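Local coordinates for protein pumilio homology domain family member 4 (PDB 3BWT) that binds single-stranded messenger RNA through a Pumilio homology domain of eight helical repeats and probably takes part in post-transcriptional control, at residues A[19-33]-A[54-67]. Residues are numbered along the deposited sequence; the frame is centred on the assembly and turned at random.
Sequences CKDQHGCRFLQKQLD and LMTDSFGNYLIQKL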
loop_
_atom_site.group_PDB
_atom_site.type_symbol
_atom_site.label_atom_id
_atom_site.label_comp_id
_atom_site.label_asym_id
_atom_site.label_seq_id
_atom_site.Cartn_x
_atom_site.Cartn_y
_atom_site.Cartn_z
ATOM N N CYS A 19 1.534 5.469 33.970
ATOM C CA CYS A 19 1.424 5.419 32.513
ATOM C C CYS A 19 2.719 5.819 31.812
ATOM O O CYS A 19 2.813 5.798 30.583
ATOM C CB CYS A 19 0.247 6.259 32.037
ATOM S SG CYS A 19 -1.350 5.643 32.640
ATOM N N LYS A 20 3.706 6.178 32.625
ATOM C CA LYS A 20 5.081 6.367 32.193
ATOM C C LYS A 20 5.720 5.008 31.904
ATOM O O LYS A 20 6.041 4.676 30.762
ATOM C CB LYS A 20 5.866 7.036 33.327
ATOM C CG LYS A 20 5.018 7.960 34.206
ATOM C CD LYS A 20 5.758 8.341 35.491
ATOM C CE LYS A 20 5.022 9.438 36.266
ATOM N NZ LYS A 20 5.599 9.690 37.626
ATOM N N ASP A 21 5.901 4.244 32.980
ATOM C CA ASP A 21 6.492 2.913 32.966
ATOM C C ASP A 21 5.912 1.952 31.963
ATOM O O ASP A 21 4.715 1.950 31.692
ATOM C CB ASP A 21 6.333 2.256 34.336
ATOM C CG ASP A 21 7.226 2.866 35.368
ATOM O OD1 ASP A 21 8.133 3.625 34.974
ATOM O OD2 ASP A 21 7.030 2.584 36.569
ATOM N N GLN A 22 6.786 1.094 31.460
ATOM C CA GLN A 22 6.381 -0.034 30.661
ATOM C C GLN A 22 5.619 -1.003 31.535
ATOM O O GLN A 22 4.618 -1.589 31.115
ATOM C CB GLN A 22 7.611 -0.746 30.113
ATOM C CG GLN A 22 7.304 -2.140 29.591
ATOM C CD GLN A 22 8.487 -2.784 28.898
ATOM O OE1 GLN A 22 9.632 -2.638 29.331
ATOM N NE2 GLN A 22 8.214 -3.503 27.815
ATOM N N HIS A 23 6.119 -1.180 32.755
ATOM C CA HIS A 23 5.553 -2.150 33.683
ATOM C C HIS A 23 4.235 -1.654 34.267
ATOM O O HIS A 23 3.291 -2.423 34.423
ATOM C CB HIS A 23 6.559 -2.485 34.785
ATOM C CG HIS A 23 7.733 -3.281 34.303
ATOM N ND1 HIS A 23 7.613 -4.576 33.844
ATOM C CD2 HIS A 23 9.045 -2.963 34.199
ATOM C CE1 HIS A 23 8.802 -5.023 33.479
ATOM N NE2 HIS A 23 9.688 -4.065 33.686
ATOM N N GLY A 24 4.176 -0.362 34.568
ATOM C CA GLY A 24 2.941 0.258 34.999
ATOM C C GLY A 24 1.879 0.150 33.925
ATOM O O GLY A 24 0.734 -0.209 34.204
ATOM N N CYS A 25 2.256 0.464 32.692
ATOM C CA CYS A 25 1.335 0.338 31.570
ATOM C C CYS A 25 0.820 -1.088 31.416
ATOM O O CYS A 25 -0.378 -1.306 31.215
ATOM C CB CYS A 25 1.983 0.808 30.267
ATOM S SG CYS A 25 1.978 2.599 30.039
ATOM N N ARG A 26 1.719 -2.059 31.511
ATOM C CA ARG A 26 1.323 -3.447 31.305
ATOM C C ARG A 26 0.420 -3.906 32.437
ATOM O O ARG A 26 -0.552 -4.632 32.209
ATOM C CB ARG A 26 2.541 -4.359 31.124
ATOM C CG ARG A 26 3.196 -4.212 29.744
ATOM C CD ARG A 26 4.340 -5.194 29.510
ATOM N NE ARG A 26 4.954 -4.997 28.196
ATOM C CZ ARG A 26 4.573 -5.623 27.085
ATOM N NH1 ARG A 26 3.580 -6.503 27.116
ATOM N NH2 ARG A 26 5.189 -5.371 25.936
ATOM N N PHE A 27 0.725 -3.447 33.649
ATOM C CA PHE A 27 -0.150 -3.659 34.796
ATOM C C PHE A 27 -1.566 -3.184 34.475
ATOM O O PHE A 27 -2.532 -3.934 34.610
ATOM C CB PHE A 27 0.371 -2.914 36.022
ATOM C CG PHE A 27 -0.576 -2.944 37.194
ATOM C CD1 PHE A 27 -0.735 -4.097 37.944
ATOM C CD2 PHE A 27 -1.309 -1.822 37.542
ATOM C CE1 PHE A 27 -1.605 -4.132 39.015
ATOM C CE2 PHE A 27 -2.181 -1.852 38.610
ATOM C CZ PHE A 27 -2.332 -3.009 39.349
ATOM N N LEU A 28 -1.677 -1.933 34.044
ATOM C CA LEU A 28 -2.965 -1.348 33.725
ATOM C C LEU A 28 -3.674 -2.100 32.606
ATOM O O LEU A 28 -4.875 -2.341 32.670
ATOM C CB LEU A 28 -2.787 0.110 33.332
ATOM C CG LEU A 28 -2.273 0.996 34.457
ATOM C CD1 LEU A 28 -2.279 2.441 34.019
ATOM C CD2 LEU A 28 -3.137 0.803 35.677
ATOM N N GLN A 29 -2.925 -2.461 31.574
ATOM C CA GLN A 29 -3.499 -3.162 30.445
ATOM C C GLN A 29 -4.053 -4.492 30.916
ATOM O O GLN A 29 -5.066 -4.974 30.401
ATOM C CB GLN A 29 -2.451 -3.361 29.352
ATOM C CG GLN A 29 -2.108 -2.080 28.601
ATOM C CD GLN A 29 -0.823 -2.200 27.798
ATOM O OE1 GLN A 29 -0.727 -3.020 26.879
ATOM N NE2 GLN A 29 0.174 -1.379 28.140
ATOM N N LYS A 30 -3.382 -5.078 31.902
ATOM C CA LYS A 30 -3.826 -6.330 32.493
ATOM C C LYS A 30 -5.189 -6.099 33.104
ATOM O O LYS A 30 -6.171 -6.729 32.722
ATOM C CB LYS A 30 -2.835 -6.794 33.566
ATOM C CG LYS A 30 -3.051 -8.225 34.060
ATOM C CD LYS A 30 -1.996 -8.626 35.096
ATOM C CE LYS A 30 -2.110 -7.799 36.382
ATOM N NZ LYS A 30 -1.072 -8.118 37.422
ATOM N N GLN A 31 -5.235 -5.167 34.049
ATOM C CA GLN A 31 -6.469 -4.774 34.713
ATOM C C GLN A 31 -7.611 -4.492 33.737
ATOM O O GLN A 31 -8.750 -4.889 33.968
ATOM C CB GLN A 31 -6.207 -3.554 35.587
ATOM C CG GLN A 31 -5.101 -3.781 36.583
ATOM C CD GLN A 31 -5.244 -5.107 37.332
ATOM O OE1 GLN A 31 -6.284 -5.396 37.936
ATOM N NE2 GLN A 31 -4.189 -5.911 37.309
ATOM N N LEU A 32 -7.307 -3.804 32.644
ATOM C CA LEU A 32 -8.311 -3.548 31.622
ATOM C C LEU A 32 -8.832 -4.863 31.044
ATOM O O LEU A 32 -10.030 -5.019 30.786
ATOM C CB LEU A 32 -7.721 -2.691 30.509
ATOM C CG LEU A 32 -7.556 -1.201 30.777
ATOM C CD1 LEU A 32 -6.726 -0.566 29.672
ATOM C CD2 LEU A 32 -8.926 -0.551 30.881
ATOM N N ASP A 33 -7.924 -5.815 30.862
ATOM C CA ASP A 33 -8.267 -7.076 30.224
ATOM C C ASP A 33 -9.145 -7.946 31.112
ATOM O O ASP A 33 -9.873 -8.800 30.614
ATOM C CB ASP A 33 -7.004 -7.844 29.815
ATOM C CG ASP A 33 -7.288 -8.937 28.795
ATOM O OD1 ASP A 33 -7.757 -8.612 27.682
ATOM O OD2 ASP A 33 -7.038 -10.121 29.103
ATOM N N LEU A 54 -0.144 10.347 25.982
ATOM C CA LEU A 54 -0.018 8.911 26.167
ATOM C C LEU A 54 -0.081 8.170 24.843
ATOM O O LEU A 54 0.436 7.066 24.728
ATOM C CB LEU A 54 -1.092 8.376 27.110
ATOM C CG LEU A 54 -1.084 8.989 28.500
ATOM C CD1 LEU A 54 -2.143 8.356 29.373
ATOM C CD2 LEU A 54 0.295 8.839 29.119
ATOM N N MET A 55 -0.708 8.783 23.846
ATOM C CA MET A 55 -0.837 8.174 22.525
ATOM C C MET A 55 0.490 8.176 21.800
ATOM O O MET A 55 0.804 7.256 21.047
ATOM C CB MET A 55 -1.847 8.940 21.679
ATOM C CG MET A 55 -3.273 8.459 21.808
ATOM S SD MET A 55 -4.366 9.265 20.618
ATOM C CE MET A 55 -5.805 8.210 20.714
ATOM N N THR A 56 1.260 9.234 22.018
ATOM C CA THR A 56 2.527 9.417 21.335
ATOM C C THR A 56 3.672 8.946 22.230
ATOM O O THR A 56 4.841 9.272 22.005
ATOM C CB THR A 56 2.722 10.886 20.930
ATOM O OG1 THR A 56 2.591 11.724 22.081
ATOM C CG2 THR A 56 1.688 11.293 19.926
ATOM N N ASP A 57 3.328 8.172 23.251
ATOM C CA ASP A 57 4.322 7.671 24.188
ATOM C C ASP A 57 4.670 6.234 23.862
ATOM O O ASP A 57 3.816 5.471 23.390
ATOM C CB ASP A 57 3.814 7.768 25.621
ATOM C CG ASP A 57 4.843 7.308 26.617
ATOM O OD1 ASP A 57 5.798 8.076 26.890
ATOM O OD2 ASP A 57 4.714 6.173 27.113
ATOM N N SER A 58 5.912 5.850 24.125
ATOM C CA SER A 58 6.394 4.550 23.673
ATOM C C SER A 58 5.689 3.361 24.331
ATOM O O SER A 58 5.533 2.319 23.709
ATOM C CB SER A 58 7.914 4.447 23.836
ATOM O OG SER A 58 8.253 4.062 25.151
ATOM N N PHE A 59 5.266 3.519 25.587
ATOM C CA PHE A 59 4.517 2.482 26.300
ATOM C C PHE A 59 3.057 2.857 26.461
ATOM O O PHE A 59 2.176 1.990 26.418
ATOM C CB PHE A 59 5.118 2.235 27.681
ATOM C CG PHE A 59 6.572 1.917 27.644
ATOM C CD1 PHE A 59 7.023 0.755 27.035
ATOM C CD2 PHE A 59 7.495 2.790 28.194
ATOM C CE1 PHE A 59 8.376 0.464 26.978
ATOM C CE2 PHE A 59 8.849 2.498 28.150
ATOM C CZ PHE A 59 9.286 1.332 27.538
ATOM N N GLY A 60 2.813 4.153 26.645
ATOM C CA GLY A 60 1.478 4.675 26.868
ATOM C C GLY A 60 0.549 4.409 25.701
ATOM O O GLY A 60 -0.651 4.174 25.884
ATOM N N ASN A 61 1.091 4.443 24.490
ATOM C CA ASN A 61 0.252 4.214 23.328
ATOM C C ASN A 61 -0.462 2.867 23.413
ATOM O O ASN A 61 -1.625 2.760 23.022
ATOM C CB ASN A 61 1.036 4.364 22.010
ATOM C CG ASN A 61 1.855 3.132 21.662
ATOM O OD1 ASN A 61 1.404 2.268 20.911
ATOM N ND2 ASN A 61 3.069 3.051 22.203
ATOM N N TYR A 62 0.221 1.849 23.941
ATOM C CA TYR A 62 -0.357 0.497 23.987
ATOM C C TYR A 62 -1.497 0.414 24.986
ATOM O O TYR A 62 -2.450 -0.337 24.791
ATOM C CB TYR A 62 0.693 -0.564 24.309
ATOM C CG TYR A 62 1.710 -0.750 23.223
ATOM C CD1 TYR A 62 1.417 -1.496 22.088
ATOM C CD2 TYR A 62 2.973 -0.173 23.326
ATOM C CE1 TYR A 62 2.361 -1.662 21.081
ATOM C CE2 TYR A 62 3.913 -0.333 22.333
ATOM C CZ TYR A 62 3.609 -1.076 21.214
ATOM O OH TYR A 62 4.563 -1.227 20.228
ATOM N N LEU A 63 -1.369 1.190 26.055
ATOM C CA LEU A 63 -2.400 1.347 27.051
ATOM C C LEU A 63 -3.652 1.963 26.438
ATOM O O LEU A 63 -4.743 1.405 26.551
ATOM C CB LEU A 63 -1.885 2.239 28.165
ATOM C CG LEU A 63 -2.801 2.521 29.347
ATOM C CD1 LEU A 63 -3.201 1.232 30.042
ATOM C CD2 LEU A 63 -2.074 3.456 30.302
ATOM N N ILE A 64 -3.500 3.113 25.791
ATOM C CA ILE A 64 -4.643 3.760 25.157
ATOM C C ILE A 64 -5.315 2.838 24.134
ATOM O O ILE A 64 -6.536 2.821 24.016
ATOM C CB ILE A 64 -4.256 5.106 24.504
ATOM C CG1 ILE A 64 -3.586 6.022 25.536
ATOM C CG2 ILE A 64 -5.484 5.791 23.901
ATOM C CD1 ILE A 64 -4.503 6.423 26.675
ATOM N N GLN A 65 -4.515 2.067 23.404
ATOM C CA GLN A 65 -5.043 1.078 22.468
ATOM C C GLN A 65 -5.920 0.081 23.198
ATOM O O GLN A 65 -6.997 -0.283 22.723
ATOM C CB GLN A 65 -3.911 0.320 21.785
ATOM C CG GLN A 65 -3.145 1.132 20.774
ATOM C CD GLN A 65 -2.270 0.278 19.904
ATOM O OE1 GLN A 65 -2.755 -0.578 19.169
ATOM N NE2 GLN A 65 -0.969 0.506 19.971
ATOM N N LYS A 66 -5.442 -0.371 24.352
ATOM C CA LYS A 66 -6.172 -1.333 25.145
ATOM C C LYS A 66 -7.410 -0.644 25.717
ATOM O O LYS A 66 -8.513 -1.197 25.696
ATOM C CB LYS A 66 -5.276 -1.884 26.249
ATOM C CG LYS A 66 -5.883 -3.019 27.057
ATOM C CD LYS A 66 -6.270 -4.200 26.177
ATOM C CE LYS A 66 -7.124 -5.203 26.948
ATOM N NZ LYS A 66 -8.056 -5.939 26.047
ATOM N N LEU A 67 -7.218 0.579 26.196
ATOM C CA LEU A 67 -8.297 1.385 26.761
ATOM C C LEU A 67 -9.405 1.592 25.751
ATOM O O LEU A 67 -10.580 1.481 26.080
ATOM C CB LEU A 67 -7.770 2.746 27.225
ATOM C CG LEU A 67 -8.756 3.575 28.042
ATOM C CD1 LEU A 67 -9.046 2.902 29.364
ATOM C CD2 LEU A 67 -8.235 4.973 28.265
#
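F59 lies across Q22, and the evidence is a CH-pi contact: Q22 CB stands 3.5 Å from the centroid of the F59 ring, only 14° off its normal. The Q22 chain then runs out extended past F59 CE1, its amide plane moderately tilted to the ring. On the opposite face S58 OG lies near the rim. Replacing F59 by an alanine would probably leave Q22 CB without its aromatic cover and open a gap between the two helix starts.

Apolar packing centres on L63, a knob among C25, L28, Q29 and L32. With CG anti to the backbone N (chi1 -179°), the branch point is carried into this hole, and the two methyls part from there: CD1 reaches L28 CB at 3.5 Å, whereas CD2 faces C19 SG. Further along, L32 CD2 meets L67 CD1 at 3.8 Å, and I43 of helix 37-47 touches both leucines.

Helices 22-33 and 60-67 run nearly parallel, 8° apart with axes 9.1 Å from each other at closest approach. They belong to Pumilio repeats 1 and 2, and this side-by-side stacking of equivalent helices builds the curved PUF solenoid; in the family, such helices line the RNA-binding concave surface.

Within 54-67, D57 OD2 accepts from F59 N, above the carboxylate plane, and from G60 N at 2.8 Å through its anti lone pair, a cap that fixes the turn carrying F59. The one polar bond between the segments lies at the far end: K66 kinks beyond CG, runs alongside L32 in the opposite direction, and forms a salt bridge from NZ to D33 OD1, 3.1 Å long and using the anti lone pair.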